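Side-chain contacts in type III restriction-modification enzyme EcoP15I Res subunit (Escherichia coli, PDB 4ZCF), which cuts DNA downstream of its recognition site as the ATP-dependent restriction subunit of a type III restriction-modification complex, working together with the Mod subunit: residues N125-D130 and R142-Y147; Y94-F99 and E134-D139. All blocks are in the same frame, centred on the assembly; numbering follows the deposited sequence.

Contact 1: residues N125-D130 and R142-Y147; sequences NFLKSD and RELRTY. With AMP (adenosine monophosphate), chain H.
Leu127, near the C-terminal end of helix 117-128, faces Thr146 on strand 143-148 with their CA atoms 7.4 Å apart, and no hydrogen bond crosses between the segments. The leucines meet through their methyls, at roughly a right angle: Leu144 CD2 lies 3.8 Å from Leu127 CD2, while the other branch, Leu144 CD1, is 3.4 Å from the carbonyl O of Leu127. Leu144 reaches both because its CG sits between the backbone N and the carbonyl carbon (chi1 64°). Lys128, extended, crosses Thr146 at about a right angle, and Thr146 CG2 rests against both Lys128 CG and CE, each 3.6 Å away. The helix belongs to the first RecA-like domain of the helicase-like region, in the connection from strand 109-113 to strand 143-148, an outermost strand of the sheet within this chain. Leu127 also touches Val185 of neighbouring strand 180-186, and Lys128 packs on Glu191 of a neighbouring subunit. Phe126, one residue before Leu127, binds the AMP: its CB is 3.6 Å from O2', and C4 of the adenine stands 4.2 Å above one face of the ring, toward the rim. An alanine in place of Phe126 keeps CB beside O2' but removes the ring, which would probably open a gap beside the adenine and C2' of the ribose and leave the base freer to shift. Where the helix ends, Ser129 OG donates a 2.7 Å bond to Phe126 O, tilted 24° from the carbonyl plane, and the same serine is the N-cap of helix 130-140.

Contact 2: residues Y94-F99 and E134-D139; sequences YIKTIF and EHFRDD
Phe99 and Phe136 stack as an offset, nearly parallel pair, ring planes at 5° and centroids 4.2 Å apart, between helices 90-105 and 130-140. The segment axes come no nearer than 11.7 Å and cross at -31°, a separation wide enough to hold the offset pair of rings. Helix 90-105 follows the P-loop, whose Gly89, Lys90 and Thr91 line the AMP pocket; helix 130-140 leads into outermost strand 143-148. Phe136 CB adds a CH-pi contact over the same Phe99 ring, 3.9 Å from its centroid, and chi1 of -72° turns the Phe136 ring over the face that CB already touches. On the opposite face of Phe136, His135 CD2 stands above the centre, so the ring is sandwiched.

Aliphatic groups complete the apolar contact. Ile95 CG2 approaches Phe136 CE2 at 3.6 Å, and Lys96 CG meets the ring at its edge, 3.8 Å from CE1. Past CG the Lys96 chain bends.

Between segments 94-99 and 134-139 the contact is stacking and apolar burial alone, Phe136 touching Ile95, Lys96 and Phe99 alike; the polar links between the two helices, Lys96 NZ to Tyr140 OH and His135 NE2 to Tyr92 OH, use partners just outside them.

Contacts 1 and 2 lie side by side, their centres about 10 Å apart, and their segments alternate along the chain. Phe99 of contact 2 packs on contact 1, its CZ 3.7 Å from Leu144 CD2, and so meets both strand 143-148 and helix 130-140. A salt bridge also joins that helix to the strand, Arg137 NH1 to Glu143 OE1 at 3.1 Å. Toward the nucleotide, Ile95 CD1 lies 3.8 Å from Phe126 CD2. Contact 1 thus touches AMP directly through Phe126, whereas contact 2 stands one layer back: the side chain of Ile95 is about 7 Å from the ligand, behind the phenylalanine that meets it.

Contact 1: residues N125-D130 and R142-Y147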
loop_
_atom_site.group_PDB
_atom_site.type_symbol
_atom_site.label_atom_id
_atom_site.label_comp_id
_atom_site.label_asym_id
_atom_site.label_seq_id
_atom_site.Cartn_x
_atom_site.Cartn_y
_atom_site.Cartn_z
ATOM N N ASN C 125 14.570 -14.914 -1.844
ATOM C CA ASN C 125 15.082 -15.156 -0.497
ATOM C C ASN C 125 16.585 -14.879 -0.449
ATOM O O ASN C 125 17.042 -14.068 0.356
ATOM C CB ASN C 125 14.785 -16.615 -0.094
ATOM C CG ASN C 125 14.863 -16.905 1.382
ATOM O OD1 ASN C 125 13.851 -16.931 2.086
ATOM N ND2 ASN C 125 16.062 -17.169 1.876
ATOM N N PHE C 126 17.339 -15.510 -1.361
ATOM C CA PHE C 126 18.784 -15.360 -1.504
ATOM C C PHE C 126 19.185 -13.910 -1.777
ATOM O O PHE C 126 20.085 -13.406 -1.115
ATOM C CB PHE C 126 19.287 -16.289 -2.624
ATOM C CG PHE C 126 20.789 -16.459 -2.728
ATOM C CD1 PHE C 126 21.579 -16.566 -1.584
ATOM C CD2 PHE C 126 21.406 -16.587 -3.970
ATOM C CE1 PHE C 126 22.957 -16.732 -1.683
ATOM C CE2 PHE C 126 22.784 -16.778 -4.068
ATOM C CZ PHE C 126 23.550 -16.840 -2.927
ATOM N N LEU C 127 18.492 -13.238 -2.716
ATOM C CA LEU C 127 18.712 -11.842 -3.114
ATOM C C LEU C 127 18.511 -10.848 -1.991
ATOM O O LEU C 127 19.233 -9.854 -1.933
ATOM C CB LEU C 127 17.814 -11.457 -4.290
ATOM C CG LEU C 127 18.294 -11.883 -5.674
ATOM C CD1 LEU C 127 17.150 -11.898 -6.664
ATOM C CD2 LEU C 127 19.415 -10.981 -6.176
ATOM N N LYS C 128 17.543 -11.115 -1.094
ATOM C CA LYS C 128 17.208 -10.255 0.046
ATOM C C LYS C 128 18.006 -10.555 1.331
ATOM O O LYS C 128 17.973 -9.757 2.260
ATOM C CB LYS C 128 15.695 -10.331 0.318
ATOM C CG LYS C 128 14.857 -9.657 -0.763
ATOM C CD LYS C 128 13.396 -9.532 -0.356
ATOM C CE LYS C 128 12.607 -8.732 -1.357
ATOM N NZ LYS C 128 11.179 -9.144 -1.394
ATOM N N SER C 129 18.692 -11.704 1.397
ATOM C CA SER C 129 19.432 -12.125 2.587
ATOM C C SER C 129 20.564 -11.198 2.928
ATOM O O SER C 129 21.269 -10.738 2.032
ATOM C CB SER C 129 19.929 -13.564 2.460
ATOM O OG SER C 129 20.926 -13.667 1.461
ATOM N N ASP C 130 20.747 -10.949 4.231
ATOM C CA ASP C 130 21.788 -10.091 4.789
ATOM C C ASP C 130 23.193 -10.586 4.436
ATOM O O ASP C 130 24.050 -9.764 4.102
ATOM C CB ASP C 130 21.617 -9.980 6.304
ATOM N N ARG C 142 28.064 -1.680 -3.582
ATOM C CA ARG C 142 26.793 -1.659 -4.299
ATOM C C ARG C 142 25.674 -2.286 -3.473
ATOM O O ARG C 142 25.913 -3.169 -2.646
ATOM C CB ARG C 142 26.895 -2.397 -5.650
ATOM C CG ARG C 142 27.791 -1.731 -6.682
ATOM C CD ARG C 142 27.250 -0.401 -7.168
ATOM N NE ARG C 142 28.014 0.111 -8.305
ATOM C CZ ARG C 142 29.080 0.899 -8.209
ATOM N NH1 ARG C 142 29.539 1.265 -7.019
ATOM N NH2 ARG C 142 29.701 1.321 -9.303
ATOM N N GLU C 143 24.440 -1.822 -3.724
ATOM C CA GLU C 143 23.223 -2.299 -3.070
ATOM C C GLU C 143 22.284 -2.801 -4.137
ATOM O O GLU C 143 22.096 -2.125 -5.140
ATOM C CB GLU C 143 22.524 -1.169 -2.288
ATOM C CG GLU C 143 23.397 -0.436 -1.290
ATOM C CD GLU C 143 23.833 -1.189 -0.049
ATOM O OE1 GLU C 143 23.218 -2.232 0.291
ATOM O OE2 GLU C 143 24.775 -0.693 0.611
ATOM N N LEU C 144 21.699 -3.971 -3.946
ATOM C CA LEU C 144 20.736 -4.416 -4.932
ATOM C C LEU C 144 19.299 -4.161 -4.451
ATOM O O LEU C 144 18.959 -4.434 -3.295
ATOM C CB LEU C 144 20.980 -5.854 -5.452
ATOM C CG LEU C 144 20.861 -7.027 -4.475
ATOM C CD1 LEU C 144 19.426 -7.536 -4.385
ATOM C CD2 LEU C 144 21.720 -8.173 -4.940
ATOM N N ARG C 145 18.500 -3.538 -5.316
ATOM C CA ARG C 145 17.086 -3.260 -5.091
ATOM C C ARG C 145 16.390 -4.316 -5.921
ATOM O O ARG C 145 16.730 -4.522 -7.093
ATOM C CB ARG C 145 16.694 -1.827 -5.517
ATOM C CG ARG C 145 17.313 -0.713 -4.672
ATOM C CD ARG C 145 16.815 -0.683 -3.217
ATOM N NE ARG C 145 17.747 0.053 -2.347
ATOM C CZ ARG C 145 18.814 -0.478 -1.746
ATOM N NH1 ARG C 145 19.088 -1.774 -1.876
ATOM N NH2 ARG C 145 19.605 0.278 -1.002
ATOM N N THR C 146 15.501 -5.063 -5.266
ATOM C CA THR C 146 14.795 -6.184 -5.861
ATOM C C THR C 146 13.312 -5.877 -5.978
ATOM O O THR C 146 12.703 -5.400 -5.023
ATOM C CB THR C 146 15.219 -7.513 -5.177
ATOM O OG1 THR C 146 14.516 -8.623 -5.741
ATOM C CG2 THR C 146 15.043 -7.482 -3.682
ATOM N N TYR C 147 12.758 -6.078 -7.181
ATOM C CA TYR C 147 11.364 -5.823 -7.534
ATOM C C TYR C 147 10.802 -7.160 -7.968
ATOM O O TYR C 147 11.216 -7.715 -8.985
ATOM C CB TYR C 147 11.266 -4.773 -8.671
ATOM C CG TYR C 147 12.084 -3.529 -8.407
ATOM C CD1 TYR C 147 13.408 -3.443 -8.818
ATOM C CD2 TYR C 147 11.546 -2.451 -7.706
ATOM C CE1 TYR C 147 14.181 -2.319 -8.535
ATOM C CE2 TYR C 147 12.305 -1.312 -7.435
ATOM C CZ TYR C 147 13.633 -1.264 -7.826
ATOM O OH TYR C 147 14.404 -0.166 -7.547
HETATM P P AMP H . 17.832 -21.839 -8.463
HETATM O O1P AMP H . 16.867 -22.650 -9.244
HETATM O O2P AMP H . 19.119 -22.062 -9.167
HETATM O O3P AMP H . 17.490 -20.432 -8.792
HETATM O "O5'" AMP H . 17.823 -22.135 -6.895
HETATM C "C5'" AMP H . 19.010 -22.536 -6.234
HETATM C "C4'" AMP H . 19.075 -22.003 -4.839
HETATM O "O4'" AMP H . 20.313 -22.413 -4.194
HETATM C "C3'" AMP H . 19.098 -20.514 -4.846
HETATM O "O3'" AMP H . 17.760 -20.030 -4.726
HETATM C "C2'" AMP H . 19.966 -20.115 -3.723
HETATM O "O2'" AMP H . 19.192 -19.898 -2.535
HETATM C "C1'" AMP H . 20.877 -21.274 -3.483
HETATM N N9 AMP H . 22.219 -21.040 -3.838
HETATM C C8 AMP H . 22.616 -20.869 -5.084
HETATM N N7 AMP H . 23.968 -20.706 -5.114
HETATM C C5 AMP H . 24.420 -20.845 -3.723
HETATM C C6 AMP H . 25.645 -20.808 -2.999
HETATM N N6 AMP H . 26.877 -20.584 -3.665
HETATM N N1 AMP H . 25.615 -20.984 -1.653
HETATM C C2 AMP H . 24.482 -21.182 -0.994
HETATM N N3 AMP H . 23.301 -21.228 -1.603
HETATM C C4 AMP H . 23.195 -21.073 -2.943
#

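Contact 2: residues Y94-F99 and E134-D139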
loop_
_atom_site.group_PDB
_atom_site.type_symbol
_atom_site.label_atom_id
_atom_site.label_comp_id
_atom_site.label_asym_id
_atom_site.label_seq_id
_atom_site.Cartn_x
_atom_site.Cartn_y
_atom_site.Cartn_z
ATOM N N TYR C 94 25.435 -16.101 -11.506
ATOM C CA TYR C 94 24.715 -15.101 -12.277
ATOM C C TYR C 94 24.535 -13.779 -11.537
ATOM O O TYR C 94 24.550 -12.717 -12.158
ATOM C CB TYR C 94 23.448 -15.643 -12.964
ATOM C CG TYR C 94 22.199 -15.918 -12.154
ATOM C CD1 TYR C 94 21.525 -14.883 -11.499
ATOM C CD2 TYR C 94 21.551 -17.143 -12.245
ATOM C CE1 TYR C 94 20.315 -15.106 -10.842
ATOM C CE2 TYR C 94 20.341 -17.377 -11.594
ATOM C CZ TYR C 94 19.731 -16.358 -10.886
ATOM O OH TYR C 94 18.534 -16.608 -10.256
ATOM N N ILE C 95 24.425 -13.842 -10.203
ATOM C CA ILE C 95 24.316 -12.640 -9.383
ATOM C C ILE C 95 25.661 -11.918 -9.384
ATOM O O ILE C 95 25.697 -10.712 -9.627
ATOM C CB ILE C 95 23.748 -12.921 -7.969
ATOM C CG1 ILE C 95 22.261 -13.349 -8.067
ATOM C CG2 ILE C 95 23.888 -11.687 -7.096
ATOM C CD1 ILE C 95 21.717 -14.161 -6.880
ATOM N N LYS C 96 26.766 -12.661 -9.173
ATOM C CA LYS C 96 28.105 -12.072 -9.205
ATOM C C LYS C 96 28.409 -11.447 -10.574
ATOM O O LYS C 96 29.027 -10.393 -10.619
ATOM C CB LYS C 96 29.195 -13.070 -8.783
ATOM C CG LYS C 96 30.469 -12.352 -8.358
ATOM C CD LYS C 96 31.561 -13.292 -7.855
ATOM C CE LYS C 96 32.938 -12.757 -8.182
ATOM N NZ LYS C 96 33.141 -11.357 -7.702
ATOM N N THR C 97 27.908 -12.048 -11.667
ATOM C CA THR C 97 28.064 -11.516 -13.020
ATOM C C THR C 97 27.300 -10.177 -13.174
ATOM O O THR C 97 27.830 -9.252 -13.783
ATOM C CB THR C 97 27.678 -12.561 -14.070
ATOM O OG1 THR C 97 28.196 -13.834 -13.708
ATOM C CG2 THR C 97 28.180 -12.206 -15.442
ATOM N N ILE C 98 26.081 -10.067 -12.589
ATOM C CA ILE C 98 25.257 -8.853 -12.587
ATOM C C ILE C 98 26.051 -7.668 -11.991
ATOM O O ILE C 98 25.986 -6.547 -12.512
ATOM C CB ILE C 98 23.931 -9.135 -11.833
ATOM C CG1 ILE C 98 22.886 -9.710 -12.785
ATOM C CG2 ILE C 98 23.396 -7.897 -11.068
ATOM C CD1 ILE C 98 21.828 -10.547 -12.110
ATOM N N PHE C 99 26.814 -7.949 -10.908
ATOM C CA PHE C 99 27.680 -6.995 -10.210
ATOM C C PHE C 99 28.880 -6.651 -11.036
ATOM O O PHE C 99 29.298 -5.495 -11.012
ATOM C CB PHE C 99 28.116 -7.524 -8.847
ATOM C CG PHE C 99 27.068 -7.359 -7.780
ATOM C CD1 PHE C 99 26.983 -6.184 -7.044
ATOM C CD2 PHE C 99 26.154 -8.372 -7.518
ATOM C CE1 PHE C 99 25.995 -6.025 -6.067
ATOM C CE2 PHE C 99 25.171 -8.213 -6.539
ATOM C CZ PHE C 99 25.098 -7.039 -5.822
ATOM N N GLU C 134 25.712 -8.169 2.619
ATOM C CA GLU C 134 27.020 -7.888 3.223
ATOM C C GLU C 134 28.137 -8.312 2.304
ATOM O O GLU C 134 29.009 -7.500 2.054
ATOM C CB GLU C 134 27.166 -8.540 4.595
ATOM C CG GLU C 134 26.584 -7.691 5.702
ATOM C CD GLU C 134 26.092 -8.469 6.905
ATOM O OE1 GLU C 134 26.863 -9.312 7.422
ATOM O OE2 GLU C 134 24.936 -8.237 7.332
ATOM N N HIS C 135 28.071 -9.540 1.738
ATOM C CA HIS C 135 29.050 -10.084 0.789
ATOM C C HIS C 135 29.298 -9.134 -0.387
ATOM O O HIS C 135 30.440 -8.765 -0.637
ATOM C CB HIS C 135 28.617 -11.481 0.291
ATOM C CG HIS C 135 29.521 -12.086 -0.745
ATOM N ND1 HIS C 135 30.699 -12.708 -0.397
ATOM C CD2 HIS C 135 29.367 -12.159 -2.091
ATOM C CE1 HIS C 135 31.234 -13.119 -1.535
ATOM N NE2 HIS C 135 30.463 -12.818 -2.577
ATOM N N PHE C 136 28.229 -8.698 -1.061
ATOM C CA PHE C 136 28.322 -7.815 -2.224
ATOM C C PHE C 136 28.566 -6.328 -1.982
ATOM O O PHE C 136 29.041 -5.656 -2.898
ATOM C CB PHE C 136 27.188 -8.070 -3.214
ATOM C CG PHE C 136 27.315 -9.363 -3.980
ATOM C CD1 PHE C 136 28.357 -9.556 -4.889
ATOM C CD2 PHE C 136 26.362 -10.365 -3.845
ATOM C CE1 PHE C 136 28.461 -10.743 -5.619
ATOM C CE2 PHE C 136 26.459 -11.547 -4.587
ATOM C CZ PHE C 136 27.507 -11.725 -5.474
ATOM N N ARG C 137 28.282 -5.819 -0.770
ATOM C CA ARG C 137 28.534 -4.414 -0.389
ATOM C C ARG C 137 30.026 -4.260 -0.084
ATOM O O ARG C 137 30.617 -3.224 -0.379
ATOM C CB ARG C 137 27.682 -4.025 0.839
ATOM C CG ARG C 137 27.808 -2.570 1.325
ATOM C CD ARG C 137 26.706 -2.155 2.298
ATOM N NE ARG C 137 26.524 -3.120 3.375
ATOM C CZ ARG C 137 25.405 -3.801 3.596
ATOM N NH1 ARG C 137 24.336 -3.614 2.822
ATOM N NH2 ARG C 137 25.341 -4.672 4.592
ATOM N N ASP C 138 30.635 -5.299 0.499
ATOM C CA ASP C 138 32.059 -5.296 0.796
ATOM C C ASP C 138 32.869 -5.297 -0.511
ATOM O O ASP C 138 33.722 -4.425 -0.714
ATOM C CB ASP C 138 32.435 -6.514 1.652
ATOM C CG ASP C 138 32.079 -6.413 3.127
ATOM O OD1 ASP C 138 32.006 -5.268 3.649
ATOM O OD2 ASP C 138 31.913 -7.480 3.769
ATOM N N ASP C 139 32.572 -6.254 -1.395
ATOM C CA ASP C 139 33.290 -6.463 -2.634
ATOM C C ASP C 139 33.051 -5.422 -3.725
ATOM O O ASP C 139 33.951 -5.217 -4.534
ATOM C CB ASP C 139 33.037 -7.884 -3.162
ATOM C CG ASP C 139 33.620 -9.032 -2.341
ATOM O OD1 ASP C 139 34.517 -8.773 -1.495
ATOM O OD2 ASP C 139 33.222 -10.202 -2.587
#